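Local coordinates for molybdenum ABC transporter, periplasmic molybdenum-binding protein (Vibrio cholerae, PDB 4RXL), which binds tungstate and probably serves as the periplasmic molybdate- and tungstate-binding component of an ABC uptake system, at residues Asn65-Val68 with Leu72-Pro75; Ala106-Leu111 with Glu144-Gln149; Tyr129-Leu134 with Gly138-Leu143; Val212-Leu215 with Ala219-Gln222. All blocks are in the same frame, centred on the assembly; numbering follows the deposited sequence.

In the fold
Tungstate sits between the two lobes of this periplasmic binding protein, and the four contacts divide between the lobes. Interactions 1 and 4 lie in one lobe, their centres 22 Å apart: the first closes the end of helix 61-69 just ahead of strand 78-91, the second joins helices 206-215 and 218-226. Interactions 2 and 3 share the other lobe, with centres only 10 Å apart; W107 packs on L134 and L143, and L147 on W140. Along the chain, interaction 3 falls between the two segments of interaction 2. The centres of interactions 2 and 4 are 39 Å apart. Strand 195-201, ahead of helix 206-215, pairs with strand 78-91, bringing the chain back to the first lobe. Each contact thus lies within a lobe, not across the tungstate cleft.

Interaction 1. Residues Asn65-Val68 with Leu72-Pro75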
# COMPACT_ATOMS: atom_id res chain seq x y z
N ASN A 65 4.04 -9.85 -10.44
CA ASN A 65 3.89 -10.88 -11.47
C ASN A 65 3.84 -10.31 -12.91
O ASN A 65 4.26 -10.97 -13.86
CB ASN A 65 2.67 -11.75 -11.19
CG ASN A 65 2.61 -12.97 -12.09
OD1 ASN A 65 3.47 -13.85 -12.03
ND2 ASN A 65 1.59 -13.01 -12.93
N TYR A 66 3.37 -9.08 -13.04
CA TYR A 66 3.44 -8.33 -14.28
C TYR A 66 4.88 -8.28 -14.82
O TYR A 66 5.13 -8.55 -16.00
CB TYR A 66 2.93 -6.92 -14.03
CG TYR A 66 2.91 -6.00 -15.21
CD1 TYR A 66 1.84 -6.00 -16.07
CD2 TYR A 66 3.94 -5.10 -15.44
CE1 TYR A 66 1.80 -5.15 -17.17
CE2 TYR A 66 3.91 -4.23 -16.52
CZ TYR A 66 2.84 -4.27 -17.38
OH TYR A 66 2.81 -3.46 -18.49
N LEU A 67 5.81 -7.95 -13.92
CA LEU A 67 7.23 -7.97 -14.28
C LEU A 67 7.80 -9.34 -14.56
O LEU A 67 8.66 -9.47 -15.39
CB LEU A 67 8.06 -7.27 -13.20
CG LEU A 67 7.67 -5.81 -12.96
CD1 LEU A 67 8.53 -5.26 -11.82
CD2 LEU A 67 7.81 -4.95 -14.22
N VAL A 68 7.30 -10.37 -13.88
CA VAL A 68 7.74 -11.72 -14.20
C VAL A 68 7.26 -12.08 -15.60
O VAL A 68 8.02 -12.61 -16.41
CB VAL A 68 7.19 -12.73 -13.17
CG1 VAL A 68 7.45 -14.16 -13.59
CG2 VAL A 68 7.79 -12.47 -11.80
N LEU A 72 11.26 -9.54 -16.96
CA LEU A 72 12.19 -8.67 -16.25
C LEU A 72 12.57 -9.16 -14.86
O LEU A 72 13.53 -8.65 -14.28
CB LEU A 72 11.59 -7.27 -16.11
CG LEU A 72 11.20 -6.65 -17.45
CD1 LEU A 72 10.29 -5.45 -17.27
CD2 LEU A 72 12.44 -6.32 -18.27
N VAL A 73 11.80 -10.10 -14.31
CA VAL A 73 12.10 -10.74 -13.03
C VAL A 73 11.92 -12.24 -13.25
O VAL A 73 10.94 -12.63 -13.85
CB VAL A 73 11.12 -10.29 -11.94
CG1 VAL A 73 11.43 -10.99 -10.63
CG2 VAL A 73 11.17 -8.78 -11.79
N LYS A 74 12.85 -13.06 -12.78
CA LYS A 74 12.66 -14.52 -12.85
C LYS A 74 11.67 -14.95 -11.77
O LYS A 74 11.63 -14.35 -10.70
CB LYS A 74 14.00 -15.24 -12.71
CG LYS A 74 15.01 -14.82 -13.76
CD LYS A 74 16.42 -15.26 -13.44
CE LYS A 74 17.36 -14.80 -14.55
NZ LYS A 74 18.78 -15.17 -14.31
N PRO A 75 10.84 -15.98 -12.03
CA PRO A 75 9.74 -16.30 -11.11
C PRO A 75 10.21 -16.67 -9.70
O PRO A 75 9.50 -16.41 -8.74
CB PRO A 75 9.05 -17.49 -11.80
CG PRO A 75 9.51 -17.46 -13.22
CD PRO A 75 10.92 -16.94 -13.14
O HOH W 1 10.55 -14.02 -16.21
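The C-terminal end of helix 61-69 is closed here by the chain that leaves it, L67 and V68 meeting L72, V73 and P75 just before strand 78-91. The carbonyl of L67 is the main grip: L72 N donates to L67 O over 3.0 Å, approaching nearly head-on to the carbonyl, and V73 N adds a weak bond to the same oxygen. One residue on, a water donates to both V68 O and V73 O and links the helix end to the chain that leaves it. V73 O also meets V68 CA at 3.3 Å in a C-H...O contact.

The side chains fill in around this backbone frame. V68 splits its two methyls: CG1, anti to the backbone N (chi1 171°), reaches P75 CG at 3.9 Å, while CG2 lies against V73 CB at 4.0 Å. V73 CG2 turns back to L67 CB, 3.7 Å away, and L67 CD2 touches L72 CD1. V68 and V73 also share V78 of strand 78-91 as a neighbour.

No charged group takes part across the two segments; the turn out of the helix is held by backbone bonds, a bridging water and aliphatic packing.

Interaction 2. Residues Ala106-Leu111 with Glu144-Gln149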
# COMPACT_ATOMS: atom_id res chain seq x y z
N ALA A 106 -26.07 5.42 4.54
CA ALA A 106 -25.20 5.84 5.63
C ALA A 106 -23.86 6.35 5.08
O ALA A 106 -23.24 7.23 5.68
CB ALA A 106 -24.98 4.71 6.61
N TRP A 107 -23.40 5.78 3.96
CA TRP A 107 -22.22 6.30 3.25
C TRP A 107 -22.49 7.71 2.72
O TRP A 107 -21.66 8.58 2.86
CB TRP A 107 -21.83 5.41 2.08
CG TRP A 107 -21.12 4.17 2.41
CD1 TRP A 107 -21.68 2.96 2.64
CD2 TRP A 107 -19.71 3.98 2.51
NE1 TRP A 107 -20.71 2.02 2.90
CE2 TRP A 107 -19.49 2.62 2.83
CE3 TRP A 107 -18.60 4.83 2.38
CZ2 TRP A 107 -18.20 2.08 2.99
CZ3 TRP A 107 -17.31 4.29 2.55
CH2 TRP A 107 -17.13 2.93 2.86
N GLN A 108 -23.66 7.94 2.14
CA GLN A 108 -23.93 9.24 1.53
C GLN A 108 -24.13 10.33 2.59
O GLN A 108 -23.84 11.49 2.33
CB GLN A 108 -25.11 9.15 0.55
CG GLN A 108 -24.98 8.00 -0.45
CD GLN A 108 -25.20 8.40 -1.91
OE1 GLN A 108 -24.58 9.34 -2.41
NE2 GLN A 108 -26.06 7.66 -2.60
N THR A 109 -24.60 9.94 3.77
CA THR A 109 -24.72 10.84 4.92
C THR A 109 -23.37 11.26 5.49
O THR A 109 -23.17 12.44 5.80
CB THR A 109 -25.56 10.20 6.04
OG1 THR A 109 -26.92 10.07 5.61
CG2 THR A 109 -25.53 11.04 7.31
N ALA A 110 -22.46 10.31 5.67
CA ALA A 110 -21.11 10.61 6.13
C ALA A 110 -20.32 11.44 5.13
O ALA A 110 -19.55 12.28 5.52
CB ALA A 110 -20.37 9.32 6.43
N LEU A 111 -20.47 11.12 3.86
CA LEU A 111 -19.83 11.86 2.80
C LEU A 111 -20.40 13.25 2.67
O LEU A 111 -19.68 14.19 2.49
CB LEU A 111 -19.92 11.14 1.47
CG LEU A 111 -19.06 9.86 1.38
CD1 LEU A 111 -19.26 9.13 0.07
CD2 LEU A 111 -17.59 10.17 1.61
N GLU A 144 -19.29 4.75 -6.78
CA GLU A 144 -18.60 4.90 -8.06
C GLU A 144 -18.38 6.38 -8.44
O GLU A 144 -17.28 6.78 -8.83
CB GLU A 144 -19.48 4.23 -9.13
CG GLU A 144 -19.13 4.49 -10.59
CD GLU A 144 -18.08 3.53 -11.12
OE1 GLU A 144 -18.46 2.56 -11.80
OE2 GLU A 144 -16.88 3.75 -10.84
N SER A 145 -19.43 7.18 -8.33
CA SER A 145 -19.40 8.56 -8.79
C SER A 145 -18.99 9.59 -7.74
O SER A 145 -19.07 10.80 -8.00
CB SER A 145 -20.79 8.92 -9.33
OG SER A 145 -21.80 8.79 -8.33
N ARG A 146 -18.54 9.12 -6.57
CA ARG A 146 -18.30 9.99 -5.40
C ARG A 146 -16.89 9.78 -4.85
O ARG A 146 -16.67 9.96 -3.66
CB ARG A 146 -19.31 9.69 -4.28
CG ARG A 146 -20.77 9.68 -4.68
CD ARG A 146 -21.43 11.03 -4.52
NE ARG A 146 -22.28 11.09 -3.33
CZ ARG A 146 -22.07 11.85 -2.25
NH1 ARG A 146 -21.02 12.67 -2.17
NH2 ARG A 146 -22.94 11.81 -1.25
N LEU A 147 -15.95 9.39 -5.72
CA LEU A 147 -14.56 9.16 -5.34
C LEU A 147 -13.68 10.37 -5.64
O LEU A 147 -13.86 11.05 -6.65
CB LEU A 147 -13.99 7.96 -6.10
CG LEU A 147 -14.81 6.68 -6.10
CD1 LEU A 147 -14.18 5.67 -7.05
CD2 LEU A 147 -14.92 6.10 -4.70
N ALA A 148 -12.68 10.59 -4.77
CA ALA A 148 -11.54 11.42 -5.09
C ALA A 148 -10.36 10.47 -5.23
O ALA A 148 -9.83 9.97 -4.24
CB ALA A 148 -11.30 12.45 -4.00
N GLN A 149 -10.00 10.17 -6.48
CA GLN A 149 -9.00 9.14 -6.74
C GLN A 149 -7.62 9.78 -6.83
O GLN A 149 -7.44 10.78 -7.51
CB GLN A 149 -9.29 8.37 -8.02
CG GLN A 149 -10.62 7.63 -8.01
CD GLN A 149 -10.80 6.73 -9.23
OE1 GLN A 149 -10.03 5.78 -9.46
NE2 GLN A 149 -11.84 7.02 -10.02
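R146 reaches from just before strand 147-150 to Q108 and L111 on helix 104-111. Its CB points toward that helix, and CG lies anti to the carbonyl carbon (chi1 -51°). Bends at chi2 and chi3 then swing CD to the neighbourhood of the glutamine oxygen, Q108 OE1. NE makes the closer bond, 3.0 Å from R146 NE to Q108 OE1, coming in almost in line with the carbonyl. Beyond CZ, R146 NH2 donates to the same Q108 OE1 over 3.2 Å, in the carbonyl plane and on a lone pair. This is a side-on grip, in which NE and NH2 both donate to a single atom. OE1 sits in the guanidinium plane, while the amide itself is turned 43° from it. The remaining nitrogen, R146 NH1, comes to 4.1 Å from L111 CB, which approaches the group obliquely. The Q108 side chain is poorly ordered, so the grip is probably somewhat mobile.

NH2 has a further, weak bond to A112 O, just past the end of the helix. The R146 backbone pairs with L116 of strand 116-119, and L111 packs on L116 and L143, so the arginine spans from the two-stranded parallel sheet to the helix beside it.

Interaction 3. Residues Tyr129-Leu134 with Gly138-Leu143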
# COMPACT_ATOMS: atom_id res chain seq x y z
N TYR A 129 -8.17 -2.81 -3.98
CA TYR A 129 -8.72 -3.44 -2.77
C TYR A 129 -9.94 -2.67 -2.27
O TYR A 129 -10.91 -3.28 -1.86
CB TYR A 129 -7.69 -3.49 -1.64
CG TYR A 129 -6.43 -4.29 -1.89
CD1 TYR A 129 -6.46 -5.66 -2.17
CD2 TYR A 129 -5.19 -3.69 -1.74
CE1 TYR A 129 -5.27 -6.39 -2.33
CE2 TYR A 129 -4.01 -4.41 -1.90
CZ TYR A 129 -4.05 -5.75 -2.22
OH TYR A 129 -2.85 -6.43 -2.36
N ALA A 130 -9.89 -1.35 -2.30
CA ALA A 130 -11.07 -0.53 -1.98
C ALA A 130 -12.29 -0.85 -2.82
O ALA A 130 -13.42 -1.05 -2.29
CB ALA A 130 -10.74 0.94 -2.08
N LYS A 131 -12.10 -0.94 -4.12
CA LYS A 131 -13.20 -1.24 -5.01
C LYS A 131 -13.79 -2.61 -4.70
O LYS A 131 -15.02 -2.75 -4.64
CB LYS A 131 -12.74 -1.19 -6.46
CG LYS A 131 -13.88 -1.40 -7.43
CD LYS A 131 -13.43 -1.27 -8.87
CE LYS A 131 -14.52 -1.77 -9.79
NZ LYS A 131 -14.15 -1.54 -11.21
N GLN A 132 -12.92 -3.60 -4.50
CA GLN A 132 -13.38 -4.96 -4.08
C GLN A 132 -14.25 -4.89 -2.83
O GLN A 132 -15.34 -5.49 -2.79
CB GLN A 132 -12.19 -5.88 -3.84
CG GLN A 132 -11.42 -6.31 -5.09
CD GLN A 132 -10.10 -7.05 -4.81
OE1 GLN A 132 -9.69 -7.25 -3.67
NE2 GLN A 132 -9.41 -7.41 -5.86
N ALA A 133 -13.77 -4.19 -1.81
CA ALA A 133 -14.50 -4.09 -0.55
C ALA A 133 -15.85 -3.38 -0.69
O ALA A 133 -16.82 -3.79 -0.07
CB ALA A 133 -13.65 -3.39 0.51
N LEU A 134 -15.91 -2.33 -1.50
CA LEU A 134 -17.16 -1.64 -1.73
C LEU A 134 -18.14 -2.46 -2.57
O LEU A 134 -19.34 -2.44 -2.31
CB LEU A 134 -16.91 -0.29 -2.40
CG LEU A 134 -16.15 0.70 -1.52
CD1 LEU A 134 -15.76 1.92 -2.33
CD2 LEU A 134 -16.94 1.08 -0.28
N GLY A 138 -21.88 -4.15 -1.39
CA GLY A 138 -23.08 -3.93 -2.19
C GLY A 138 -23.40 -2.46 -2.40
O GLY A 138 -24.55 -2.09 -2.69
N VAL A 139 -22.38 -1.61 -2.31
CA VAL A 139 -22.55 -0.16 -2.34
C VAL A 139 -21.69 0.51 -3.43
O VAL A 139 -21.65 1.73 -3.51
CB VAL A 139 -22.24 0.45 -0.96
CG1 VAL A 139 -20.75 0.39 -0.65
CG2 VAL A 139 -22.72 1.89 -0.86
N TRP A 140 -21.04 -0.27 -4.29
CA TRP A 140 -20.15 0.30 -5.31
C TRP A 140 -20.90 1.18 -6.34
O TRP A 140 -20.52 2.33 -6.52
CB TRP A 140 -19.32 -0.79 -5.98
CG TRP A 140 -18.51 -0.31 -7.14
CD1 TRP A 140 -18.70 -0.60 -8.45
CD2 TRP A 140 -17.37 0.56 -7.09
NE1 TRP A 140 -17.75 0.01 -9.23
CE2 TRP A 140 -16.93 0.74 -8.42
CE3 TRP A 140 -16.68 1.21 -6.06
CZ2 TRP A 140 -15.83 1.53 -8.74
CZ3 TRP A 140 -15.59 1.99 -6.39
CH2 TRP A 140 -15.18 2.15 -7.72
N PRO A 141 -21.96 0.67 -6.98
CA PRO A 141 -22.66 1.51 -7.97
C PRO A 141 -23.04 2.91 -7.48
O PRO A 141 -23.00 3.86 -8.25
CB PRO A 141 -23.89 0.68 -8.32
CG PRO A 141 -23.47 -0.73 -8.08
CD PRO A 141 -22.60 -0.66 -6.86
N GLU A 142 -23.41 3.04 -6.20
CA GLU A 142 -23.67 4.34 -5.58
C GLU A 142 -22.43 5.22 -5.35
O GLU A 142 -22.48 6.43 -5.53
CB GLU A 142 -24.38 4.15 -4.23
CG GLU A 142 -25.86 3.77 -4.34
CD GLU A 142 -26.14 2.29 -4.09
OE1 GLU A 142 -25.19 1.48 -4.08
OE2 GLU A 142 -27.32 1.95 -3.90
N LEU A 143 -21.32 4.61 -4.93
CA LEU A 143 -20.10 5.34 -4.57
C LEU A 143 -19.15 5.56 -5.74
O LEU A 143 -18.27 6.41 -5.65
CB LEU A 143 -19.33 4.58 -3.49
CG LEU A 143 -20.00 4.53 -2.12
CD1 LEU A 143 -19.17 3.66 -1.19
CD2 LEU A 143 -20.19 5.92 -1.54
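The carbonyl oxygen L134 O takes the amide of V139 in a straight bond: V139 N to L134 O is 3.2 Å, with 167° at the hydrogen and the donor close to the line of the carbonyl. Leaving the helix, G138 adopts a positive phi of 79°, and the chain turns there in a Schellman motif that ends helix 125-137. V139 then takes the N-cap position of the short helix 140-143, so helix 140-143 follows helix 125-137 almost at once.

Side chains pack between the two helices. K131 runs extended over one face of the W140 indole, its CG anti to the backbone N (chi1 -176°); K131 CG stands 3.6 Å from the centroid of the W140 six-membered ring, a CH-pi contact nearly on the ring normal. Farther along, K131 CE passes above the rim of the indole near NE1 and CZ2, 3.7 Å from W140 NE1. L134 comes to the same ring from its edge, with CD1 in the ring plane and 3.9 Å from W140 CE3. Its other methyl, L134 CD2, presses against L143 CD1 at 3.5 Å and also meets V139 CG1. Beyond these, W107 of helix 104-111 and I169 of strand 168-171 pack on L134.

Interaction 4. Residues Val212-Leu215 with Ala219-Gln222; sequences VAYL and AAQQ
The end of helix 206-215 and the first turn of helix 218-226 come close, L215 CA and A220 CA 5.2 Å apart, across the short turn between them. A220 is the residue that fits into this corner. Its CB points back at the first helix and lies 3.1 Å from Y214 O and 3.5 Å from L215 O, a tight seat against two successive carbonyls; Y214 O also receives a hydrogen bond involving S217 OG in the turn. The same methyl sits over one face of the Y214 ring, 4.2 Å from A220 CB to the ring centroid and displaced toward the rim, a CH-pi contact. Y214 reaches it because its CG is anti to the backbone N (chi1 166°), which lays the ring along the start of the second helix, where CE1 also touches A219 CB obliquely.

Two consecutive helices packed across a short turn make up this C-terminal part of the fold; helix 15-28 supports it through L21, which touches Y214, L215 and A220. The ring's hydroxyl goes to D24 of that helix in a hydrogen bond. Q221 bends at chi2 so that its amide turns back: Q221 NE2 donates to L215 O over 3.2 Å at 151°, the oxygen close to the amide plane and the nitrogen in the carbonyl plane. The same NE2 has a weak second bond to L81 O of strand 78-91.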
# COMPACT_ATOMS: atom_id res chain seq x y z
N VAL A 212 18.06 -8.47 -0.03
CA VAL A 212 16.92 -9.38 0.02
C VAL A 212 17.03 -10.31 1.25
O VAL A 212 16.05 -10.51 1.98
CB VAL A 212 16.81 -10.16 -1.32
CG1 VAL A 212 15.86 -11.35 -1.21
CG2 VAL A 212 16.38 -9.21 -2.43
N ALA A 213 18.24 -10.83 1.49
CA ALA A 213 18.49 -11.69 2.66
C ALA A 213 18.16 -10.95 3.96
O ALA A 213 17.52 -11.51 4.85
CB ALA A 213 19.94 -12.18 2.68
N TYR A 214 18.55 -9.67 4.04
CA TYR A 214 18.24 -8.86 5.21
C TYR A 214 16.73 -8.63 5.33
O TYR A 214 16.17 -8.78 6.42
CB TYR A 214 19.01 -7.52 5.20
CG TYR A 214 18.47 -6.52 6.20
CD1 TYR A 214 18.77 -6.62 7.56
CD2 TYR A 214 17.60 -5.52 5.79
CE1 TYR A 214 18.24 -5.72 8.47
CE2 TYR A 214 17.08 -4.62 6.69
CZ TYR A 214 17.39 -4.72 8.02
OH TYR A 214 16.85 -3.82 8.90
N LEU A 215 16.06 -8.31 4.22
CA LEU A 215 14.60 -8.01 4.26
C LEU A 215 13.76 -9.21 4.71
O LEU A 215 12.67 -9.04 5.25
CB LEU A 215 14.09 -7.48 2.91
CG LEU A 215 14.58 -6.06 2.60
CD1 LEU A 215 14.29 -5.72 1.15
CD2 LEU A 215 13.96 -5.03 3.55
N ALA A 219 15.32 -9.64 11.93
CA ALA A 219 15.53 -8.22 12.24
C ALA A 219 14.63 -7.31 11.42
O ALA A 219 14.00 -6.40 11.96
CB ALA A 219 16.98 -7.86 12.02
N ALA A 220 14.52 -7.58 10.13
CA ALA A 220 13.69 -6.77 9.26
C ALA A 220 12.21 -7.02 9.56
O ALA A 220 11.39 -6.12 9.52
CB ALA A 220 13.99 -7.06 7.79
N GLN A 221 11.87 -8.28 9.84
CA GLN A 221 10.48 -8.61 10.12
C GLN A 221 10.01 -7.94 11.40
O GLN A 221 8.87 -7.52 11.44
CB GLN A 221 10.29 -10.14 10.18
CG GLN A 221 10.46 -10.81 8.81
CD GLN A 221 9.42 -10.37 7.78
OE1 GLN A 221 8.22 -10.44 8.05
NE2 GLN A 221 9.87 -9.90 6.60
N GLN A 222 10.90 -7.80 12.38
CA GLN A 222 10.53 -7.13 13.63
C GLN A 222 10.24 -5.65 13.35
O GLN A 222 9.28 -5.10 13.86
CB GLN A 222 11.58 -7.30 14.73
CG GLN A 222 11.50 -8.65 15.42
CD GLN A 222 12.57 -8.83 16.48
OE1 GLN A 222 13.67 -8.26 16.38
NE2 GLN A 222 12.28 -9.63 17.50